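Local structure of MGS-M5 (Unidentified, 4Q3N) at residues A[3-8]-A[69-74]; A[11-16]-A[229-234]; A[264-269]-A[301-306]. The protein probably catalyses the NAD-dependent interconversion of L-lactate and pyruvate, as expected of a lactate dehydrogenase with a Rossmann-fold nucleotide-binding domain. All coordinates share one frame; numbering follows the deposited sequence.

Contacts 1 and 2 meet in the nucleotide-binding half of the chain: strand 5-9 runs from contact 1 into helix 13-25 of contact 2, and Val-8 CG1 packs 3.8 Å from Gly-15 CA. Contact 3 lies apart, with nearest atoms about 15 Å from contact 2 and about 18 Å from contact 1. Contact 1 is partly buried and ties neighbouring parallel strands by backbone bonds, an asparagine amide and a salt bridge. Contact 2, of largely part-exposed residues and met by another subunit, joins the two domains through aromatic and aliphatic packing without a hydrogen bond. Contact 3, partly buried, stays within the C-terminal domain and mixes small apolar groups with an arginine-carbonyl bond and a bridging water.

Contact 1: residues A[3-8]-A[69-74]. With ACT (acetate ion), chain G.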
ATOM      1  N   ASN A   3      16.719  10.793   3.689  1.00 47.44           N
ATOM      2  CA  ASN A   3      17.165  10.828   2.321  1.00 45.27           C
ATOM      3  C   ASN A   3      16.097  10.063   1.585  1.00 40.94           C
ATOM      4  O   ASN A   3      15.407   9.280   2.243  1.00 42.20           O
ATOM      5  CB  ASN A   3      18.551  10.188   2.187  1.00 47.39           C
ATOM      6  CG  ASN A   3      19.103  10.344   0.818  1.00 46.20           C
ATOM      7  OD1 ASN A   3      18.709   9.629  -0.077  1.00 42.17           O
ATOM      8  ND2 ASN A   3      19.993  11.310   0.630  1.00 52.18           N
ATOM      9  N   SER A   4      15.866  10.302   0.284  1.00 36.44           N
ATOM     10  CA  SER A   4      15.039   9.336  -0.461  1.00 30.26           C
ATOM     11  C   SER A   4      15.532   9.135  -1.896  1.00 27.81           C
ATOM     12  O   SER A   4      14.764   9.154  -2.835  1.00 24.74           O
ATOM     13  CB  SER A   4      13.529   9.710  -0.463  1.00 31.56           C
ATOM     14  OG  SER A   4      12.678   8.553  -0.822  1.00 27.51           O
ATOM     15  N   LYS A   5      16.826   8.844  -2.020  1.00 25.47           N
ATOM     16  CA  LYS A   5      17.440   8.622  -3.334  1.00 24.42           C
ATOM     17  C   LYS A   5      18.321   7.393  -3.363  1.00 22.85           C
ATOM     18  O   LYS A   5      19.222   7.248  -2.519  1.00 23.78           O
ATOM     19  CB  LYS A   5      18.302   9.841  -3.702  1.00 26.48           C
ATOM     20  CG  LYS A   5      18.889   9.752  -5.116  1.00 26.97           C
ATOM     21  CD  LYS A   5      19.620  11.083  -5.300  1.00 31.72           C
ATOM     22  CE  LYS A   5      20.438  11.064  -6.585  1.00 32.57           C
ATOM     23  NZ  LYS A   5      21.118  12.411  -6.806  1.00 35.74           N
ATOM     24  N   VAL A   6      18.080   6.543  -4.347  1.00 23.96           N
ATOM     25  CA  VAL A   6      18.870   5.346  -4.530  1.00 23.06           C
ATOM     26  C   VAL A   6      19.524   5.390  -5.906  1.00 24.38           C
ATOM     27  O   VAL A   6      18.888   5.786  -6.884  1.00 25.67           O
ATOM     28  CB  VAL A   6      17.998   4.077  -4.413  1.00 21.89           C
ATOM     29  CG1 VAL A   6      18.814   2.829  -4.833  1.00 21.22           C
ATOM     30  CG2 VAL A   6      17.445   3.937  -2.969  1.00 20.29           C
ATOM     31  N   VAL A   7      20.803   5.002  -5.978  1.00 23.79           N
ATOM     32  CA  VAL A   7      21.455   4.837  -7.267  1.00 21.81           C
ATOM     33  C   VAL A   7      21.666   3.322  -7.493  1.00 23.54           C
ATOM     34  O   VAL A   7      22.100   2.599  -6.573  1.00 25.25           O
ATOM     35  CB  VAL A   7      22.833   5.601  -7.311  1.00 21.87           C
ATOM     36  CG1 VAL A   7      23.584   5.272  -8.646  1.00 21.21           C
ATOM     37  CG2 VAL A   7      22.616   7.106  -7.102  1.00 23.19           C
ATOM     38  N   VAL A   8      21.301   2.840  -8.679  1.00 21.18           N
ATOM     39  CA  VAL A   8      21.529   1.455  -9.064  1.00 23.16           C
ATOM     40  C   VAL A   8      22.714   1.374 -10.077  1.00 23.59           C
ATOM     41  O   VAL A   8      22.658   1.975 -11.150  1.00 25.15           O
ATOM     42  CB  VAL A   8      20.274   0.822  -9.692  1.00 23.39           C
ATOM     43  CG1 VAL A   8      20.591  -0.673 -10.129  1.00 25.91           C
ATOM     44  CG2 VAL A   8      19.100   0.879  -8.686  1.00 24.32           C
ATOM     45  N   CYS A  69      25.790  10.272  -7.487  1.00 30.18           N
ATOM     46  CA  CYS A  69      25.869   9.552  -6.228  1.00 30.32           C
ATOM     47  C   CYS A  69      26.036  10.503  -5.061  1.00 31.71           C
ATOM     48  O   CYS A  69      25.879  10.101  -3.908  1.00 32.23           O
ATOM     49  CB  CYS A  69      27.039   8.559  -6.225  1.00 31.24           C
ATOM     50  SG  CYS A  69      26.741   7.158  -7.325  1.00 31.21           S
ATOM     51  N   LYS A  70      26.389  11.747  -5.347  1.00 30.65           N
ATOM     52  CA  LYS A  70      26.902  12.631  -4.298  1.00 31.15           C
ATOM     53  C   LYS A  70      25.936  12.721  -3.110  1.00 34.49           C
ATOM     54  O   LYS A  70      26.355  12.629  -1.963  1.00 35.45           O
ATOM     55  CB  LYS A  70      27.154  14.032  -4.835  1.00 33.11           C
ATOM     56  CG  LYS A  70      27.593  15.029  -3.738  1.00 35.59           C
ATOM     57  CD  LYS A  70      27.966  16.384  -4.342  1.00 47.14           C
ATOM     58  CE  LYS A  70      28.262  17.400  -3.237  1.00 49.97           C
ATOM     59  NZ  LYS A  70      29.230  18.433  -3.670  1.00 54.59           N
ATOM     60  N   ASP A  71      24.640  12.846  -3.397  1.00 33.55           N
ATOM     61  CA  ASP A  71      23.651  12.979  -2.327  1.00 37.63           C
ATOM     62  C   ASP A  71      22.702  11.775  -2.299  1.00 33.59           C
ATOM     63  O   ASP A  71      21.576  11.900  -1.861  1.00 32.41           O
ATOM     64  CB  ASP A  71      22.846  14.260  -2.530  1.00 44.88           C
ATOM     65  CG  ASP A  71      22.307  14.371  -3.950  1.00 50.68           C
ATOM     66  OD1 ASP A  71      22.738  13.549  -4.838  1.00 51.22           O
ATOM     67  OD2 ASP A  71      21.470  15.276  -4.183  1.00 55.05           O
ATOM     68  N   ALA A  72      23.130  10.641  -2.839  1.00 29.12           N
ATOM     69  CA  ALA A  72      22.332   9.414  -2.761  1.00 27.15           C
ATOM     70  C   ALA A  72      22.429   8.850  -1.341  1.00 27.37           C
ATOM     71  O   ALA A  72      23.483   8.933  -0.723  1.00 28.39           O
ATOM     72  CB  ALA A  72      22.812   8.409  -3.767  1.00 26.10           C
ATOM     73  N   GLY A  73      21.330   8.306  -0.819  1.00 27.43           N
ATOM     74  CA  GLY A  73      21.354   7.715   0.510  1.00 26.79           C
ATOM     75  C   GLY A  73      21.899   6.282   0.404  1.00 25.23           C
ATOM     76  O   GLY A  73      22.483   5.747   1.344  1.00 24.94           O
ATOM     77  N   LEU A  74      21.733   5.673  -0.756  1.00 22.99           N
ATOM     78  CA  LEU A  74      22.098   4.247  -0.921  1.00 22.47           C
ATOM     79  C   LEU A  74      22.580   4.004  -2.338  1.00 22.61           C
ATOM     80  O   LEU A  74      21.957   4.472  -3.292  1.00 23.09           O
ATOM     81  CB  LEU A  74      20.872   3.328  -0.652  1.00 21.31           C
ATOM     82  CG  LEU A  74      21.060   1.816  -0.844  1.00 22.00           C
ATOM     83  CD1 LEU A  74      21.911   1.259   0.306  1.00 22.01           C
ATOM     84  CD2 LEU A  74      19.643   1.105  -0.896  1.00 22.68           C
TER
HETATM   85  C   ACT G 406      10.375   6.844   2.114  1.00 53.88           C
HETATM   86  O   ACT G 406       9.164   6.588   1.873  1.00 52.95           O
HETATM   87  OXT ACT G 406      10.942   7.727   1.413  1.00 52.92           O
HETATM   88  CH3 ACT G 406      11.102   6.114   3.200  1.00 53.41           C
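With chi1 at -174°, Asn-3 swings CG away from its backbone N and lays its amide beside Gly-73, while Lys-5, extended through all four torsions, carries NZ to Asp-71. Here the first strand of the chain, 5-9, inside the parallel Rossmann sheet, pairs with strand 74-77 through the bridge between Val-6 and Leu-74. Asn-3 works at both ends of its amide. OD1 accepts from Lys-5 N in an Asx turn (2.8 Å), and ND2 donates to Asp-71 O at 3.0 Å, an almost straight bond whose acceptor lies in the amide plane although the donor stands above the carbonyl plane. Replacement by an alanine would probably leave Asp-71 O without this donor and take the side-chain acceptor from Lys-5 N, freeing the chain start to shift against the 69-72 turn. Lys-5 NZ forms a salt bridge with Asp-71 OD1 at 2.8 Å, on its syn side and out of the carboxylate plane, and finds a second acceptor in Asp-68 O. Lys-5 O takes Gly-73 N at 2.9 Å and, more weakly, Leu-74 N. Ser-4 OG donates at 2.9 Å to OXT of an acetate, probably from the crystallisation liquor and also bonded to Arg-57. On the face that Lys-5 shares with Val-7, Val-7 CG2 presses on Ala-72 CB at 3.6 Å, and CG1 lies nearest Cys-69 SG. Val-6 and Leu-74 lie side by side on the other face, against Phe-246 of helix 232-246. Pairing continues with Val-7 N bonded to Leu-74 O at 3.0 Å, the N-H pointing almost straight at the oxygen.

Contact 2: residues A[11-16]-A[229-234]; sequences TGFVGM and ATYYGI
Phe-13 sets its CB over one face of the Tyr-231 ring, 3.7 Å from the ring centroid, a CH-pi contact. The phenylalanine ring itself lies farther out. Its CG is anti to the carbonyl carbon (chi1 -66°), so the phenyl ring continues past the tyrosine instead of covering it: the two planes stand at 26°, but are slid so far apart that the rings barely overlap, with centroids 5.0 Å apart. Tyr-231 holds CG between its backbone N and carbonyl carbon, chi1 39°, which directs the ring alongside Phe-13. The backbones run close enough here to place Tyr-231 CB 3.7 Å from Phe-13 O. Next to Phe-13, Val-14 crosses Ile-234 at a slant, Ile-234 lying three residues after Tyr-231. In the conformer given, one of two, Ile-234 CG2 meets both methyls of Val-14, a less certain contact. No hydrogen bond joins the two segments. Asp-47 of a third subunit takes Thr-230 OG1 and the backbone N-H groups of residues 231-233, and Phe-13 of that subunit packs on Tyr-231. The contact thus sets two helix starts together, with Gly-12 and Tyr-231 as their N-caps. The segment 11-16 holds the last two glycines of a GxGxxG pattern, consistent with the dinucleotide-binding strand-turn-helix of a Rossmann fold, here resting against the C-terminal domain.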
ATOM      1  N   THR A  11      22.695  -2.145 -15.009  1.00 27.63           N
ATOM      2  CA  THR A  11      21.263  -2.325 -15.251  1.00 27.18           C
ATOM      3  C   THR A  11      20.998  -3.686 -15.956  1.00 26.95           C
ATOM      4  O   THR A  11      20.319  -3.738 -16.960  1.00 29.11           O
ATOM      5  CB  THR A  11      20.684  -1.140 -16.090  1.00 32.11           C
ATOM      6  OG1 THR A  11      21.416  -1.016 -17.305  1.00 33.60           O
ATOM      7  CG2 THR A  11      20.767   0.189 -15.358  1.00 29.90           C
ATOM      8  N   GLY A  12      21.535  -4.780 -15.437  1.00 26.57           N
ATOM      9  CA  GLY A  12      21.184  -6.105 -15.949  1.00 26.74           C
ATOM     10  C   GLY A  12      19.869  -6.518 -15.238  1.00 26.12           C
ATOM     11  O   GLY A  12      19.258  -5.690 -14.575  1.00 26.12           O
ATOM     12  N   PHE A  13      19.452  -7.788 -15.338  1.00 26.64           N
ATOM     13  CA  PHE A  13      18.153  -8.118 -14.785  1.00 26.46           C
ATOM     14  C   PHE A  13      18.113  -8.036 -13.265  1.00 24.78           C
ATOM     15  O   PHE A  13      17.062  -7.780 -12.720  1.00 22.84           O
ATOM     16  CB  PHE A  13      17.697  -9.499 -15.259  1.00 28.72           C
ATOM     17  CG  PHE A  13      17.438  -9.525 -16.743  1.00 34.99           C
ATOM     18  CD1 PHE A  13      16.312  -8.906 -17.259  1.00 37.59           C
ATOM     19  CD2 PHE A  13      18.349 -10.066 -17.615  1.00 38.50           C
ATOM     20  CE1 PHE A  13      16.070  -8.887 -18.634  1.00 40.12           C
ATOM     21  CE2 PHE A  13      18.118 -10.049 -18.991  1.00 42.12           C
ATOM     22  CZ  PHE A  13      16.977  -9.432 -19.489  1.00 41.62           C
ATOM     23  N   VAL A  14      19.226  -8.230 -12.570  1.00 23.93           N
ATOM     24  CA  VAL A  14      19.164  -8.032 -11.096  1.00 23.48           C
ATOM     25  C   VAL A  14      18.894  -6.565 -10.734  1.00 22.71           C
ATOM     26  O   VAL A  14      17.942  -6.253 -10.004  1.00 23.65           O
ATOM     27  CB  VAL A  14      20.472  -8.531 -10.412  1.00 25.21           C
ATOM     28  CG1 VAL A  14      20.490  -8.137  -8.953  1.00 25.19           C
ATOM     29  CG2 VAL A  14      20.611 -10.079 -10.548  1.00 25.69           C
ATOM     30  N   GLY A  15      19.671  -5.652 -11.295  1.00 23.06           N
ATOM     31  CA  GLY A  15      19.495  -4.242 -10.946  1.00 20.92           C
ATOM     32  C   GLY A  15      18.114  -3.748 -11.375  1.00 21.50           C
ATOM     33  O   GLY A  15      17.470  -2.946 -10.661  1.00 20.84           O
ATOM     34  N   MET A  16      17.647  -4.207 -12.536  1.00 22.14           N
ATOM     35  CA  MET A  16      16.408  -3.640 -13.063  1.00 21.23           C
ATOM     36  C   MET A  16      15.161  -4.306 -12.407  1.00 20.14           C
ATOM     37  O   MET A  16      14.141  -3.668 -12.293  1.00 20.77           O
ATOM     38  CB  MET A  16      16.328  -3.755 -14.592  1.00 20.89           C
ATOM     39  CG  MET A  16      17.334  -2.799 -15.305  1.00 21.18           C
ATOM     40  SD  MET A  16      17.134  -1.086 -14.784  1.00 25.09           S
ATOM     41  CE  MET A  16      15.341  -0.763 -14.996  1.00 22.58           C
ATOM     42  N   ALA A 229      18.497 -17.272 -15.862  1.00 28.72           N
ATOM     43  CA  ALA A 229      19.059 -16.466 -14.801  1.00 27.52           C
ATOM     44  C   ALA A 229      18.012 -16.320 -13.696  1.00 27.50           C
ATOM     45  O   ALA A 229      16.829 -16.459 -13.976  1.00 28.84           O
ATOM     46  CB  ALA A 229      19.477 -15.074 -15.347  1.00 33.96           C
ATOM     47  N   THR A 230      18.436 -16.078 -12.470  1.00 24.06           N
ATOM     48  CA  THR A 230      17.463 -15.776 -11.420  1.00 24.68           C
ATOM     49  C   THR A 230      17.541 -14.280 -11.094  1.00 25.94           C
ATOM     50  O   THR A 230      18.638 -13.710 -11.051  1.00 26.00           O
ATOM     51  CB  THR A 230      17.723 -16.672 -10.177  1.00 33.61           C
ATOM     52  OG1 THR A 230      16.926 -16.229  -9.072  1.00 33.72           O
ATOM     53  CG2 THR A 230      19.165 -16.660  -9.780  1.00 34.33           C
ATOM     54  N   TYR A 231      16.393 -13.614 -10.909  1.00 22.76           N
ATOM     55  CA  TYR A 231      16.426 -12.181 -10.619  1.00 22.59           C
ATOM     56  C   TYR A 231      15.181 -11.624  -9.935  1.00 21.43           C
ATOM     57  O   TYR A 231      15.285 -10.614  -9.267  1.00 22.18           O
ATOM     58  CB  TYR A 231      16.686 -11.347 -11.896  1.00 21.84           C
ATOM     59  CG  TYR A 231      15.990 -11.823 -13.169  1.00 23.49           C
ATOM     60  CD1 TYR A 231      14.716 -11.391 -13.504  1.00 23.31           C
ATOM     61  CD2 TYR A 231      16.665 -12.700 -14.076  1.00 23.49           C
ATOM     62  CE1 TYR A 231      14.101 -11.812 -14.723  1.00 23.97           C
ATOM     63  CE2 TYR A 231      16.043 -13.173 -15.210  1.00 25.51           C
ATOM     64  CZ  TYR A 231      14.776 -12.712 -15.534  1.00 25.99           C
ATOM     65  OH  TYR A 231      14.216 -13.164 -16.692  1.00 26.64           O
ATOM     66  N   TYR A 232      14.017 -12.259 -10.068  1.00 20.24           N
ATOM     67  CA  TYR A 232      12.853 -11.699  -9.362  1.00 20.29           C
ATOM     68  C   TYR A 232      13.009 -11.825  -7.841  1.00 21.98           C
ATOM     69  O   TYR A 232      12.722 -10.888  -7.051  1.00 20.94           O
ATOM     70  CB  TYR A 232      11.561 -12.380  -9.853  1.00 20.63           C
ATOM     71  CG  TYR A 232      11.233 -12.025 -11.307  1.00 21.99           C
ATOM     72  CD1 TYR A 232      11.294 -10.708 -11.739  1.00 22.37           C
ATOM     73  CD2 TYR A 232      10.869 -13.014 -12.223  1.00 21.04           C
ATOM     74  CE1 TYR A 232      11.001 -10.370 -13.057  1.00 21.70           C
ATOM     75  CE2 TYR A 232      10.573 -12.695 -13.538  1.00 25.14           C
ATOM     76  CZ  TYR A 232      10.653 -11.369 -13.947  1.00 24.14           C
ATOM     77  OH  TYR A 232      10.406 -11.046 -15.263  1.00 22.92           O
ATOM     78  N   GLY A 233      13.489 -12.973  -7.399  1.00 22.50           N
ATOM     79  CA  GLY A 233      13.718 -13.173  -5.967  1.00 22.36           C
ATOM     80  C   GLY A 233      14.668 -12.154  -5.355  1.00 22.62           C
ATOM     81  O   GLY A 233      14.310 -11.458  -4.394  1.00 20.32           O
ATOM     82  N   ILE A 234      15.871 -12.006  -5.901  1.00 21.68           N
ATOM     83  CA  ILE A 234      16.837 -11.063  -5.315  0.50 21.18           C
ATOM     84  C   ILE A 234      16.285  -9.630  -5.420  1.00 21.33           C
ATOM     85  O   ILE A 234      16.501  -8.799  -4.537  1.00 22.81           O
ATOM     86  CB  ILE A 234      18.218 -11.189  -6.004  0.50 22.21           C
ATOM     87  CG1 ILE A 234      19.268 -10.313  -5.304  0.50 23.13           C
ATOM     88  CG2 ILE A 234      18.115 -10.861  -7.490  0.50 22.52           C
ATOM     89  CD1 ILE A 234      19.517 -10.666  -3.818  0.50 22.42           C
TER

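Contact 3: residues A[264-269]-A[301-306]; sequences DCEDQV and SANILR
Gln-268 O accepts from Arg-306 NH1 at 2.8 Å, the shortest direct polar bond between the loop 264-269 and helix 292-311. NH1 comes in the plane of the carbonyl, whereas the oxygen sits 22° out of the guanidinium plane, and the N-H...O angle is 142°, so the bond is not straight. Bends at chi2 and chi3 turn the arginine back over the loop, and its stem becomes a packing surface. In the conformer given, one of two, Glu-266 crosses this stem at about a right angle, its CG 3.6 Å from Arg-306 CG, and the charged ends do not meet; NH2 instead forms salt bridges to Asp-310 and the C-terminal carboxylate of Tyr-314. One turn earlier on the helix, Ala-302 CB touches Cys-265 CB at 3.6 Å and also faces Glu-266 CB. Val-269 leans CG1 against the helix backbone, 3.7 Å from Ala-302 O, and reaches Leu-305 CB, while its CG2 turns to Ala-302. A water links the two segments, accepting from Glu-266 N and donating to Asn-303 OD1, both at 2.8 Å. The loop connects strands 251-258 and 270-278 of the antiparallel sheet in the C-terminal domain; Ala-302 and Leu-305 also pack on Ile-271 of the second strand, and Leu-305 and Gln-268 touch helix 123-134.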
ATOM      1  N   ASP A 264      32.189 -16.623  16.692  1.00 44.57           N
ATOM      2  CA  ASP A 264      33.612 -16.921  16.909  1.00 53.37           C
ATOM      3  C   ASP A 264      34.338 -17.436  15.657  1.00 51.75           C
ATOM      4  O   ASP A 264      35.489 -17.815  15.728  1.00 58.06           O
ATOM      5  CB  ASP A 264      33.817 -17.874  18.088  1.00 60.58           C
ATOM      6  CG  ASP A 264      32.924 -19.043  18.034  1.00 66.77           C
ATOM      7  OD1 ASP A 264      32.690 -19.526  16.910  1.00 72.06           O
ATOM      8  OD2 ASP A 264      32.448 -19.465  19.106  1.00 69.32           O
ATOM      9  N   CYS A 265      33.693 -17.371  14.509  1.00 47.15           N
ATOM     10  CA  CYS A 265      34.385 -17.616  13.255  1.00 44.62           C
ATOM     11  C   CYS A 265      35.320 -16.449  12.911  1.00 42.51           C
ATOM     12  O   CYS A 265      35.351 -15.461  13.644  1.00 43.31           O
ATOM     13  CB  CYS A 265      33.372 -17.837  12.146  1.00 41.25           C
ATOM     14  SG  CYS A 265      32.329 -16.407  11.837  1.00 39.55           S
ATOM     15  N   GLU A 266      36.061 -16.577  11.803  1.00 41.92           N
ATOM     16  CA  GLU A 266      36.946 -15.527  11.289  0.50 42.25           C
ATOM     17  C   GLU A 266      36.348 -14.138  11.481  1.00 40.17           C
ATOM     18  O   GLU A 266      35.188 -13.913  11.131  1.00 37.99           O
ATOM     19  CB  GLU A 266      37.236 -15.761   9.796  0.50 42.11           C
ATOM     20  CG  GLU A 266      38.523 -15.150   9.296  0.50 44.47           C
ATOM     21  CD  GLU A 266      39.766 -15.933   9.757  0.50 46.86           C
ATOM     22  OE1 GLU A 266      40.083 -17.002   9.190  0.50 48.23           O
ATOM     23  OE2 GLU A 266      40.413 -15.483  10.712  0.50 49.99           O
ATOM     24  N   ASP A 267      37.134 -13.218  12.026  1.00 40.63           N
ATOM     25  CA  ASP A 267      36.662 -11.859  12.245  1.00 41.69           C
ATOM     26  C   ASP A 267      36.641 -11.057  10.944  1.00 37.65           C
ATOM     27  O   ASP A 267      35.715 -10.284  10.696  1.00 34.21           O
ATOM     28  CB  ASP A 267      37.552 -11.173  13.282  1.00 47.77           C
ATOM     29  CG  ASP A 267      37.289 -11.674  14.691  1.00 53.04           C
ATOM     30  OD1 ASP A 267      36.432 -12.565  14.869  1.00 52.99           O
ATOM     31  OD2 ASP A 267      37.935 -11.169  15.626  1.00 59.87           O
ATOM     32  N   GLN A 268      37.663 -11.248  10.110  1.00 36.99           N
ATOM     33  CA  GLN A 268      37.800 -10.409   8.920  1.00 38.49           C
ATOM     34  C   GLN A 268      37.211 -11.065   7.659  1.00 36.11           C
ATOM     35  O   GLN A 268      37.929 -11.386   6.697  1.00 35.82           O
ATOM     36  CB  GLN A 268      39.271 -10.040   8.731  1.00 43.60           C
ATOM     37  CG  GLN A 268      39.739  -9.044   9.789  1.00 48.42           C
ATOM     38  CD  GLN A 268      39.214  -7.637   9.503  1.00 51.96           C
ATOM     39  OE1 GLN A 268      38.556  -7.028  10.343  1.00 52.68           O
ATOM     40  NE2 GLN A 268      39.534  -7.109   8.308  1.00 52.94           N
ATOM     41  N   VAL A 269      35.900 -11.280   7.698  1.00 34.79           N
ATOM     42  CA  VAL A 269      35.106 -11.697   6.557  1.00 33.31           C
ATOM     43  C   VAL A 269      33.761 -11.052   6.612  1.00 32.51           C
ATOM     44  O   VAL A 269      33.235 -10.800   7.713  1.00 32.65           O
ATOM     45  CB  VAL A 269      34.841 -13.212   6.494  1.00 34.61           C
ATOM     46  CG1 VAL A 269      36.100 -13.976   6.165  1.00 37.17           C
ATOM     47  CG2 VAL A 269      34.238 -13.719   7.807  1.00 35.14           C
ATOM     48  N   SER A 301      32.269 -22.051   6.633  1.00 35.87           N
ATOM     49  CA  SER A 301      31.842 -21.076   5.666  1.00 35.48           C
ATOM     50  C   SER A 301      32.776 -19.843   5.723  1.00 35.67           C
ATOM     51  O   SER A 301      33.209 -19.313   4.703  1.00 35.88           O
ATOM     52  CB  SER A 301      30.385 -20.720   5.988  1.00 34.65           C
ATOM     53  OG  SER A 301      29.706 -20.332   4.858  1.00 35.13           O
ATOM     54  N   ALA A 302      33.081 -19.393   6.935  1.00 33.21           N
ATOM     55  CA  ALA A 302      33.973 -18.247   7.107  1.00 33.79           C
ATOM     56  C   ALA A 302      35.391 -18.568   6.625  1.00 35.81           C
ATOM     57  O   ALA A 302      36.092 -17.711   6.070  1.00 36.54           O
ATOM     58  CB  ALA A 302      34.007 -17.811   8.564  1.00 33.66           C
ATOM     59  N   ASN A 303      35.835 -19.791   6.869  1.00 36.65           N
ATOM     60  CA  ASN A 303      37.189 -20.177   6.443  1.00 39.92           C
ATOM     61  C   ASN A 303      37.316 -20.154   4.927  1.00 39.45           C
ATOM     62  O   ASN A 303      38.331 -19.738   4.371  1.00 39.61           O
ATOM     63  CB  ASN A 303      37.541 -21.539   7.006  1.00 41.97           C
ATOM     64  CG  ASN A 303      37.826 -21.468   8.501  1.00 45.23           C
ATOM     65  OD1 ASN A 303      38.115 -20.388   9.029  1.00 45.76           O
ATOM     66  ND2 ASN A 303      37.735 -22.596   9.189  1.00 45.92           N
ATOM     67  N   ILE A 304      36.241 -20.553   4.270  1.00 37.70           N
ATOM     68  CA  ILE A 304      36.178 -20.613   2.814  1.00 39.19           C
ATOM     69  C   ILE A 304      36.286 -19.205   2.223  1.00 36.78           C
ATOM     70  O   ILE A 304      37.046 -18.968   1.296  1.00 36.09           O
ATOM     71  CB  ILE A 304      34.849 -21.308   2.364  1.00 39.80           C
ATOM     72  CG1 ILE A 304      34.974 -22.825   2.606  1.00 41.44           C
ATOM     73  CG2 ILE A 304      34.553 -21.036   0.872  1.00 38.81           C
ATOM     74  CD1 ILE A 304      33.663 -23.607   2.397  1.00 40.93           C
ATOM     75  N   LEU A 305      35.545 -18.262   2.796  1.00 33.75           N
ATOM     76  CA  LEU A 305      35.579 -16.878   2.347  1.00 32.84           C
ATOM     77  C   LEU A 305      36.899 -16.223   2.669  1.00 34.14           C
ATOM     78  O   LEU A 305      37.476 -15.475   1.845  1.00 36.20           O
ATOM     79  CB  LEU A 305      34.421 -16.086   2.980  1.00 31.89           C
ATOM     80  CG  LEU A 305      33.009 -16.555   2.605  1.00 32.26           C
ATOM     81  CD1 LEU A 305      31.927 -15.951   3.557  1.00 26.84           C
ATOM     82  CD2 LEU A 305      32.705 -16.180   1.141  1.00 31.50           C
ATOM     83  N   ARG A 306      37.437 -16.527   3.839  1.00 33.46           N
ATOM     84  CA  ARG A 306      38.730 -15.953   4.178  1.00 33.84           C
ATOM     85  C   ARG A 306      39.813 -16.470   3.197  1.00 40.14           C
ATOM     86  O   ARG A 306      40.730 -15.730   2.798  1.00 40.44           O
ATOM     87  CB  ARG A 306      39.108 -16.265   5.634  1.00 35.40           C
ATOM     88  CG  ARG A 306      40.282 -15.437   6.144  1.00 38.88           C
ATOM     89  CD  ARG A 306      39.977 -13.938   5.961  1.00 38.98           C
ATOM     90  NE  ARG A 306      40.861 -13.371   4.958  1.00 41.28           N
ATOM     91  CZ  ARG A 306      41.087 -12.074   4.769  1.00 42.95           C
ATOM     92  NH1 ARG A 306      40.461 -11.156   5.513  1.00 41.46           N
ATOM     93  NH2 ARG A 306      41.971 -11.697   3.842  1.00 43.56           N
TER
HETATM   94  O   HOH W   1      36.347 -19.270  10.959  1.00 36.94           O